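Local coordinates for protein glypican-1 (Homo sapiens, PDB 4YWT) that carries heparan sulfate chains at the cell surface and, through them, binds alpha-4 (V) collagen and takes part in Schwann cell myelination, at residues R79-L84 / E244-V249; L156-T161 / R211-F216; V274-L279 / S394-L399. The protein carries 3 engineered substitutions. All coordinates share one frame; numbering follows the deposited sequence.

In the fold
Contacts 1 and 3 are neighbours, their centres 12 Å apart, on one side of the chain's centre; contact 2 lies on the opposite side, 53 Å from contact 1 and 45 Å from contact 3, centre to centre. Along the chain contact 2 is nested within the loop closed by contact 1, and contact 3 follows in series. The long helix 70-129 supplies one segment of contact 1 and also packs against contact 3, while the disulfide C245-C278 ties helix 243-253 to helix 268-278 and so welds the two contacts together. All three are helix-to-helix, consistent with the elongated, mainly helical glypican core, cross-linked by disulfides near one end.

Contact 1: residues R79-L84 / E244-V249; sequences RSHAEL and ECSRAV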
loop_
_atom_site.group_PDB
_atom_site.type_symbol
_atom_site.label_atom_id
_atom_site.label_comp_id
_atom_site.label_asym_id
_atom_site.label_seq_id
_atom_site.Cartn_x
_atom_site.Cartn_y
_atom_site.Cartn_z
ATOM N N ARG A 79 -21.240 23.375 -4.752
ATOM C CA ARG A 79 -21.852 22.062 -4.598
ATOM C C ARG A 79 -21.086 20.982 -5.354
ATOM O O ARG A 79 -20.660 19.990 -4.762
ATOM C CB ARG A 79 -23.306 22.089 -5.069
ATOM C CG ARG A 79 -24.018 20.762 -4.891
ATOM C CD ARG A 79 -23.952 20.321 -3.439
ATOM N NE ARG A 79 -24.528 21.321 -2.545
ATOM C CZ ARG A 79 -25.820 21.394 -2.250
ATOM N NH1 ARG A 79 -26.665 20.514 -2.770
ATOM N NH2 ARG A 79 -26.268 22.334 -1.431
ATOM N N SER A 80 -20.913 21.179 -6.657
ATOM C CA SER A 80 -20.222 20.202 -7.495
ATOM C C SER A 80 -18.791 19.953 -7.016
ATOM O O SER A 80 -18.319 18.807 -6.995
ATOM C CB SER A 80 -20.218 20.663 -8.955
ATOM O OG SER A 80 -19.716 21.981 -9.075
ATOM N N HIS A 81 -18.110 21.028 -6.622
ATOM C CA HIS A 81 -16.754 20.920 -6.090
ATOM C C HIS A 81 -16.715 20.037 -4.840
ATOM O O HIS A 81 -15.931 19.075 -4.758
ATOM C CB HIS A 81 -16.197 22.308 -5.775
ATOM C CG HIS A 81 -14.849 22.287 -5.124
ATOM N ND1 HIS A 81 -14.684 22.263 -3.757
ATOM C CD2 HIS A 81 -13.603 22.287 -5.655
ATOM C CE1 HIS A 81 -13.394 22.250 -3.473
ATOM N NE2 HIS A 81 -12.717 22.263 -4.606
ATOM N N ALA A 82 -17.572 20.366 -3.875
ATOM C CA ALA A 82 -17.674 19.597 -2.639
ATOM C C ALA A 82 -17.987 18.129 -2.922
ATOM O O ALA A 82 -17.461 17.230 -2.259
ATOM C CB ALA A 82 -18.733 20.198 -1.730
ATOM N N GLU A 83 -18.839 17.897 -3.915
ATOM C CA GLU A 83 -19.227 16.545 -4.299
ATOM C C GLU A 83 -18.033 15.756 -4.841
ATOM O O GLU A 83 -17.801 14.605 -4.441
ATOM C CB GLU A 83 -20.361 16.596 -5.329
ATOM C CG GLU A 83 -21.703 17.008 -4.730
ATOM C CD GLU A 83 -22.720 17.433 -5.775
ATOM O OE1 GLU A 83 -22.319 17.724 -6.922
ATOM O OE2 GLU A 83 -23.924 17.481 -5.447
ATOM N N LEU A 84 -17.270 16.379 -5.738
ATOM C CA LEU A 84 -16.056 15.749 -6.254
ATOM C C LEU A 84 -15.080 15.432 -5.120
ATOM O O LEU A 84 -14.486 14.344 -5.085
ATOM C CB LEU A 84 -15.377 16.640 -7.298
ATOM C CG LEU A 84 -14.041 16.116 -7.830
ATOM C CD1 LEU A 84 -14.197 14.726 -8.425
ATOM C CD2 LEU A 84 -13.453 17.069 -8.856
ATOM N N GLU A 244 -9.246 26.082 -11.304
ATOM C CA GLU A 244 -9.472 25.626 -12.670
ATOM C C GLU A 244 -10.326 24.365 -12.672
ATOM O O GLU A 244 -11.300 24.253 -13.422
ATOM C CB GLU A 244 -8.136 25.363 -13.367
ATOM C CG GLU A 244 -7.279 26.604 -13.542
ATOM C CD GLU A 244 -7.970 27.673 -14.361
ATOM O OE1 GLU A 244 -8.627 27.317 -15.362
ATOM O OE2 GLU A 244 -7.865 28.865 -14.002
ATOM N N CYS A 245 -9.949 23.423 -11.814
ATOM C CA CYS A 245 -10.688 22.181 -11.659
ATOM C C CYS A 245 -12.109 22.458 -11.195
ATOM O O CYS A 245 -13.050 21.836 -11.672
ATOM C CB CYS A 245 -9.982 21.249 -10.672
ATOM S SG CYS A 245 -10.759 19.624 -10.503
ATOM N N SER A 246 -12.258 23.398 -10.266
ATOM C CA SER A 246 -13.570 23.761 -9.744
ATOM C C SER A 246 -14.488 24.277 -10.853
ATOM O O SER A 246 -15.629 23.826 -10.991
ATOM C CB SER A 246 -13.431 24.810 -8.640
ATOM O OG SER A 246 -14.649 24.975 -7.936
ATOM N N ARG A 247 -13.979 25.215 -11.650
ATOM C CA ARG A 247 -14.746 25.770 -12.761
ATOM C C ARG A 247 -15.081 24.707 -13.802
ATOM O O ARG A 247 -16.199 24.661 -14.319
ATOM C CB ARG A 247 -13.986 26.917 -13.428
ATOM C CG ARG A 247 -13.833 28.160 -12.570
ATOM C CD ARG A 247 -13.153 29.286 -13.342
ATOM N NE ARG A 247 -11.918 28.850 -13.990
ATOM C CZ ARG A 247 -11.801 28.616 -15.293
ATOM N NH1 ARG A 247 -12.848 28.769 -16.091
ATOM N NH2 ARG A 247 -10.642 28.222 -15.799
ATOM N N ALA A 248 -14.105 23.856 -14.112
ATOM C CA ALA A 248 -14.303 22.806 -15.108
ATOM C C ALA A 248 -15.342 21.785 -14.650
ATOM O O ALA A 248 -16.082 21.231 -15.463
ATOM C CB ALA A 248 -12.989 22.120 -15.417
ATOM N N VAL A 249 -15.387 21.540 -13.344
ATOM C CA VAL A 249 -16.342 20.603 -12.767
ATOM C C VAL A 249 -17.733 21.222 -12.745
ATOM O O VAL A 249 -18.723 20.546 -13.026
ATOM C CB VAL A 249 -15.926 20.175 -11.343
ATOM C CG1 VAL A 249 -17.082 19.510 -10.613
ATOM C CG2 VAL A 249 -14.733 19.239 -11.408
#
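L84 and V249 bring two helices together at 109° between their N-to-C directions, with the axes of the two short segments 9.0 Å apart at closest approach. From V249, CB leads to two methyls that divide the work. CG1, anti to the backbone N (chi1 165°), comes up against S80, 3.7 Å from S80 CB. CG2, beside the backbone N, turns instead to the next helical turn of the partner and meets L84 CD2 at 3.6 Å. One branched residue therefore touches both turns of 79-84, S80 and L84 being four residues apart. The same L84 CD2 methyl also reaches the sulfur of C245, CD2 to SG 4.1 Å, and thus bridges two residues of the opposing helix. Toward the partly exposed margin, the H81 ring lies near S246, with CD2 3.7 Å from S246 OG in an oblique approach; no hydrogen bond crosses the interface. The hydroxyl of S80 bonds within its own helix, chiefly to the carbonyl oxygen of A77, with that of L76 also within bonding distance, while S80 CB and, more distantly, OG pack on V249 CG1. C245 is itself disulfide-bonded to C278, and L84 also rests on L275, both from helix 268-278. Steeply crossed helices sealed by small and branched side chains beside a disulfide are in keeping with the disulfide-rich, mainly helical end of the glypican core.

Contact 2: residues L156-T161 / R211-F216; sequences LHLEET and RATRAF
H157 and T213 meet with their side chains crossing at about a right angle, the imidazole presenting its edge to the threonine methyl. H157 NE2 is 3.3 Å from T213 CG2, which sits near the ring plane, and H157 CE1 lies 3.6 Å from T213 OG1. Neither approach is a hydrogen bond: the T213 hydroxyl is bonded to the carbonyl oxygen of R209, one turn back in its own helix. The imidazole is modelled with high B factors, so the exact separation deserves some caution.

The other nitrogen of the ring has a separate task. H157 is the N-cap of helix 158-177, and its ND1 accepts from E159 N at 2.7 Å; the bond is almost straight (N-H...acceptor 176°), although the donor stands 23° out of the ring plane. CG anti to the backbone N (chi1 171°), together with the turn of the ring about the CB-CG bond, points ND1 at E159 N and the NE2 side at T213.

L158, deeper in the interface, approaches end-on. Its CD1 methyl is 3.6 Å from A212 CB and also rests against the A212 backbone, 3.5 Å from the carbonyl carbon C of A212. The aromatic ring of F216, one turn further on, is a looser neighbour, with CD2 4.4 Å from L158 CD1 and an oblique approach.

The first turn of helix 158-177 thus leans on helix 204-236, its leucine inward and its capping histidine at the partly exposed border. Helix 137-152 joins them as a third element: L158 touches L147 and Y150, and Y150 also meets F216, so three helices converge around this leucine.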
loop_
_atom_site.group_PDB
_atom_site.type_symbol
_atom_site.label_atom_id
_atom_site.label_comp_id
_atom_site.label_asym_id
_atom_site.label_seq_id
_atom_site.Cartn_x
_atom_site.Cartn_y
_atom_site.Cartn_z
ATOM N N LEU A 156 20.740 -4.179 13.024
ATOM C CA LEU A 156 21.498 -5.343 13.438
ATOM C C LEU A 156 21.496 -6.207 12.194
ATOM O O LEU A 156 20.744 -5.916 11.263
ATOM C CB LEU A 156 20.846 -6.083 14.612
ATOM C CG LEU A 156 20.371 -5.378 15.885
ATOM C CD1 LEU A 156 19.172 -6.120 16.451
ATOM C CD2 LEU A 156 21.476 -5.301 16.922
ATOM N N HIS A 157 22.340 -7.230 12.130
ATOM C CA HIS A 157 22.050 -8.301 11.181
ATOM C C HIS A 157 22.374 -9.652 11.825
ATOM O O HIS A 157 23.164 -9.733 12.771
ATOM C CB HIS A 157 22.788 -8.078 9.847
ATOM C CG HIS A 157 22.704 -9.233 8.891
ATOM N ND1 HIS A 157 23.311 -10.448 9.111
ATOM C CD2 HIS A 157 21.991 -9.376 7.748
ATOM C CE1 HIS A 157 23.024 -11.272 8.119
ATOM N NE2 HIS A 157 22.223 -10.646 7.280
ATOM N N LEU A 158 21.723 -10.696 11.316
ATOM C CA LEU A 158 21.760 -12.043 11.875
ATOM C C LEU A 158 23.087 -12.779 11.777
ATOM O O LEU A 158 23.335 -13.658 12.566
ATOM C CB LEU A 158 20.696 -12.898 11.192
ATOM C CG LEU A 158 19.347 -12.194 11.195
ATOM C CD1 LEU A 158 18.345 -12.925 10.332
ATOM C CD2 LEU A 158 18.857 -12.091 12.624
ATOM N N GLU A 159 23.927 -12.463 10.805
ATOM C CA GLU A 159 25.149 -13.240 10.611
ATOM C C GLU A 159 26.045 -13.228 11.842
ATOM O O GLU A 159 26.422 -14.273 12.382
ATOM C CB GLU A 159 25.929 -12.709 9.414
ATOM N N GLU A 160 26.371 -12.019 12.272
ATOM C CA GLU A 160 27.233 -11.783 13.409
ATOM C C GLU A 160 26.538 -12.204 14.705
ATOM O O GLU A 160 27.152 -12.824 15.572
ATOM C CB GLU A 160 27.634 -10.304 13.449
ATOM C CG GLU A 160 27.895 -9.647 12.076
ATOM C CD GLU A 160 26.622 -9.274 11.313
ATOM O OE1 GLU A 160 25.598 -9.976 11.463
ATOM O OE2 GLU A 160 26.638 -8.261 10.583
ATOM N N THR A 161 25.252 -11.882 14.820
ATOM C CA THR A 161 24.466 -12.176 16.021
ATOM C C THR A 161 24.337 -13.677 16.285
ATOM O O THR A 161 24.508 -14.150 17.412
ATOM C CB THR A 161 23.056 -11.561 15.911
ATOM O OG1 THR A 161 23.156 -10.133 15.960
ATOM C CG2 THR A 161 22.161 -12.036 17.046
ATOM N N ARG A 211 18.348 -18.793 5.631
ATOM C CA ARG A 211 16.894 -18.680 5.657
ATOM C C ARG A 211 16.415 -17.468 6.447
ATOM O O ARG A 211 15.576 -16.709 5.964
ATOM C CB ARG A 211 16.271 -19.956 6.225
ATOM C CG ARG A 211 16.379 -21.146 5.289
ATOM C CD ARG A 211 15.735 -22.389 5.875
ATOM N NE ARG A 211 15.800 -23.509 4.940
ATOM C CZ ARG A 211 14.902 -23.739 3.988
ATOM N NH1 ARG A 211 15.043 -24.782 3.181
ATOM N NH2 ARG A 211 13.864 -22.926 3.839
ATOM N N ALA A 212 16.949 -17.276 7.649
ATOM C CA ALA A 212 16.537 -16.142 8.470
ATOM C C ALA A 212 16.926 -14.826 7.806
ATOM O O ALA A 212 16.128 -13.880 7.770
ATOM C CB ALA A 212 17.138 -16.234 9.860
ATOM N N THR A 213 18.148 -14.778 7.278
ATOM C CA THR A 213 18.647 -13.583 6.605
ATOM C C THR A 213 17.723 -13.157 5.469
ATOM O O THR A 213 17.349 -11.989 5.375
ATOM C CB THR A 213 20.063 -13.793 6.042
ATOM O OG1 THR A 213 20.981 -14.007 7.123
ATOM C CG2 THR A 213 20.504 -12.576 5.247
ATOM N N ARG A 214 17.350 -14.104 4.616
ATOM C CA ARG A 214 16.433 -13.803 3.518
ATOM C C ARG A 214 15.030 -13.420 4.015
ATOM O O ARG A 214 14.521 -12.318 3.740
ATOM C CB ARG A 214 16.346 -15.003 2.571
ATOM C CG ARG A 214 15.142 -14.987 1.646
ATOM C CD ARG A 214 15.115 -16.211 0.740
ATOM N NE ARG A 214 15.325 -17.457 1.474
ATOM C CZ ARG A 214 14.421 -18.029 2.264
ATOM N NH1 ARG A 214 14.710 -19.165 2.885
ATOM N NH2 ARG A 214 13.233 -17.467 2.442
ATOM N N ALA A 215 14.426 -14.332 4.769
ATOM C CA ALA A 215 13.019 -14.238 5.139
ATOM C C ALA A 215 12.686 -13.047 6.034
ATOM O O ALA A 215 11.637 -12.423 5.865
ATOM C CB ALA A 215 12.579 -15.527 5.815
ATOM N N PHE A 216 13.557 -12.728 6.988
ATOM C CA PHE A 216 13.228 -11.666 7.937
ATOM C C PHE A 216 13.315 -10.274 7.306
ATOM O O PHE A 216 12.456 -9.418 7.554
ATOM C CB PHE A 216 14.121 -11.758 9.176
ATOM C CG PHE A 216 13.613 -12.727 10.209
ATOM C CD1 PHE A 216 12.642 -12.341 11.119
ATOM C CD2 PHE A 216 14.088 -14.028 10.257
ATOM C CE1 PHE A 216 12.163 -13.229 12.066
ATOM C CE2 PHE A 216 13.615 -14.921 11.201
ATOM C CZ PHE A 216 12.650 -14.521 12.107
#

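Contact 3: residues V274-L279 / S394-L399; sequences VLKGCL and SLPGTL
An apolar helix-to-helix contact in the predominantly helical glypican core joins the end of helix 268-278 to helix 391-404, with P396 at its centre. The axes of the two short segments come within 8.7 Å, and their N-to-C directions make 141°, nearer antiparallel than perpendicular. The backbones come closest at L275 and P396, their CA atoms 5.2 Å apart. Carbon-to-carbon contacts make up the interface, and no hydrogen bond crosses it. The proline ring is met at two adjacent atoms, by L275 CB at 3.6 Å from P396 CB and by K276 CG at 3.8 Å from P396 CG. K276 thus contributes its aliphatic stem, crossing the proline at about a right angle; the chain continues extended to NZ, which bonds to the carbonyl oxygen of M428. The helix is kinked where the backbone nitrogens of P396 and G397 make no i to i-4 bond, and a proline N has no hydrogen to give.

Four leucines complete the seam. L279, where the chain departs from the helix, sends CD1 to L395 CB and, more loosely, to L399 CD1. Helix 70-129 closes over this leucine layer: L88 meets both L279 and L395, and A87 packs on L399. L275 has CG anti to its carbonyl carbon (chi1 -67°), which carries the chain across L399 at about a right angle and leaves L275 CD1 3.7 Å from L399 CB.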
loop_
_atom_site.group_PDB
_atom_site.type_symbol
_atom_site.label_atom_id
_atom_site.label_comp_id
_atom_site.label_asym_id
_atom_site.label_seq_id
_atom_site.Cartn_x
_atom_site.Cartn_y
_atom_site.Cartn_z
ATOM N N VAL A 274 -12.090 16.093 -18.121
ATOM C CA VAL A 274 -12.180 17.008 -16.988
ATOM C C VAL A 274 -11.425 16.468 -15.774
ATOM O O VAL A 274 -10.572 17.157 -15.212
ATOM C CB VAL A 274 -13.640 17.282 -16.587
ATOM C CG1 VAL A 274 -13.692 18.083 -15.295
ATOM C CG2 VAL A 274 -14.368 18.014 -17.704
ATOM N N LEU A 275 -11.727 15.235 -15.379
ATOM C CA LEU A 275 -11.098 14.661 -14.192
ATOM C C LEU A 275 -9.608 14.390 -14.398
ATOM O O LEU A 275 -8.823 14.503 -13.459
ATOM C CB LEU A 275 -11.812 13.377 -13.766
ATOM C CG LEU A 275 -13.238 13.574 -13.244
ATOM C CD1 LEU A 275 -13.745 12.315 -12.560
ATOM C CD2 LEU A 275 -13.308 14.765 -12.299
ATOM N N LYS A 276 -9.219 14.039 -15.621
ATOM C CA LYS A 276 -7.802 13.885 -15.943
ATOM C C LYS A 276 -7.089 15.221 -15.810
ATOM O O LYS A 276 -5.919 15.272 -15.434
ATOM C CB LYS A 276 -7.607 13.322 -17.352
ATOM C CG LYS A 276 -7.669 11.805 -17.424
ATOM C CD LYS A 276 -7.434 11.305 -18.839
ATOM C CE LYS A 276 -7.479 9.788 -18.899
ATOM N NZ LYS A 276 -6.769 9.251 -20.093
ATOM N N GLY A 277 -7.800 16.300 -16.120
ATOM C CA GLY A 277 -7.270 17.633 -15.902
ATOM C C GLY A 277 -7.133 17.933 -14.420
ATOM O O GLY A 277 -6.112 18.454 -13.972
ATOM N N CYS A 278 -8.165 17.588 -13.656
ATOM C CA CYS A 278 -8.196 17.867 -12.224
ATOM C C CYS A 278 -7.220 17.005 -11.429
ATOM O O CYS A 278 -6.641 17.460 -10.443
ATOM C CB CYS A 278 -9.609 17.662 -11.674
ATOM S SG CYS A 278 -10.853 18.782 -12.350
ATOM N N LEU A 279 -7.040 15.762 -11.859
ATOM C CA LEU A 279 -6.283 14.793 -11.073
ATOM C C LEU A 279 -4.966 14.396 -11.735
ATOM O O LEU A 279 -4.529 13.251 -11.627
ATOM C CB LEU A 279 -7.136 13.550 -10.822
ATOM C CG LEU A 279 -8.536 13.815 -10.261
ATOM C CD1 LEU A 279 -9.286 12.508 -10.051
ATOM C CD2 LEU A 279 -8.458 14.612 -8.966
ATOM N N SER A 394 -6.700 5.308 -12.763
ATOM C CA SER A 394 -8.040 4.764 -12.920
ATOM C C SER A 394 -9.057 5.652 -12.214
ATOM O O SER A 394 -10.261 5.484 -12.400
ATOM C CB SER A 394 -8.124 3.338 -12.376
ATOM O OG SER A 394 -8.134 3.335 -10.960
ATOM N N LEU A 395 -8.567 6.586 -11.402
ATOM C CA LEU A 395 -9.447 7.534 -10.706
ATOM C C LEU A 395 -10.511 8.209 -11.597
ATOM O O LEU A 395 -11.698 8.164 -11.263
ATOM C CB LEU A 395 -8.615 8.614 -10.004
ATOM C CG LEU A 395 -8.039 8.276 -8.631
ATOM C CD1 LEU A 395 -7.352 9.494 -8.033
ATOM C CD2 LEU A 395 -9.134 7.768 -7.710
ATOM N N PRO A 396 -10.105 8.830 -12.727
ATOM C CA PRO A 396 -11.137 9.518 -13.516
ATOM C C PRO A 396 -12.180 8.565 -14.091
ATOM O O PRO A 396 -13.371 8.866 -14.051
ATOM C CB PRO A 396 -10.337 10.182 -14.646
ATOM C CG PRO A 396 -8.924 10.203 -14.169
ATOM C CD PRO A 396 -8.778 8.966 -13.352
ATOM N N GLY A 397 -11.726 7.430 -14.612
ATOM C CA GLY A 397 -12.615 6.444 -15.199
ATOM C C GLY A 397 -13.652 5.919 -14.225
ATOM O O GLY A 397 -14.835 5.838 -14.551
ATOM N N THR A 398 -13.211 5.571 -13.020
ATOM C CA THR A 398 -14.110 5.018 -12.014
ATOM C C THR A 398 -15.021 6.088 -11.421
ATOM O O THR A 398 -16.210 5.846 -11.206
ATOM C CB THR A 398 -13.333 4.330 -10.874
ATOM O OG1 THR A 398 -12.604 5.310 -10.125
ATOM C CG2 THR A 398 -12.371 3.292 -11.433
ATOM N N LEU A 399 -14.468 7.269 -11.158
ATOM C CA LEU A 399 -15.265 8.363 -10.609
ATOM C C LEU A 399 -16.347 8.806 -11.589
ATOM O O LEU A 399 -17.450 9.167 -11.183
ATOM C CB LEU A 399 -14.379 9.550 -10.234
ATOM C CG LEU A 399 -13.651 9.436 -8.895
ATOM C CD1 LEU A 399 -12.819 10.681 -8.621
ATOM C CD2 LEU A 399 -14.645 9.192 -7.772
#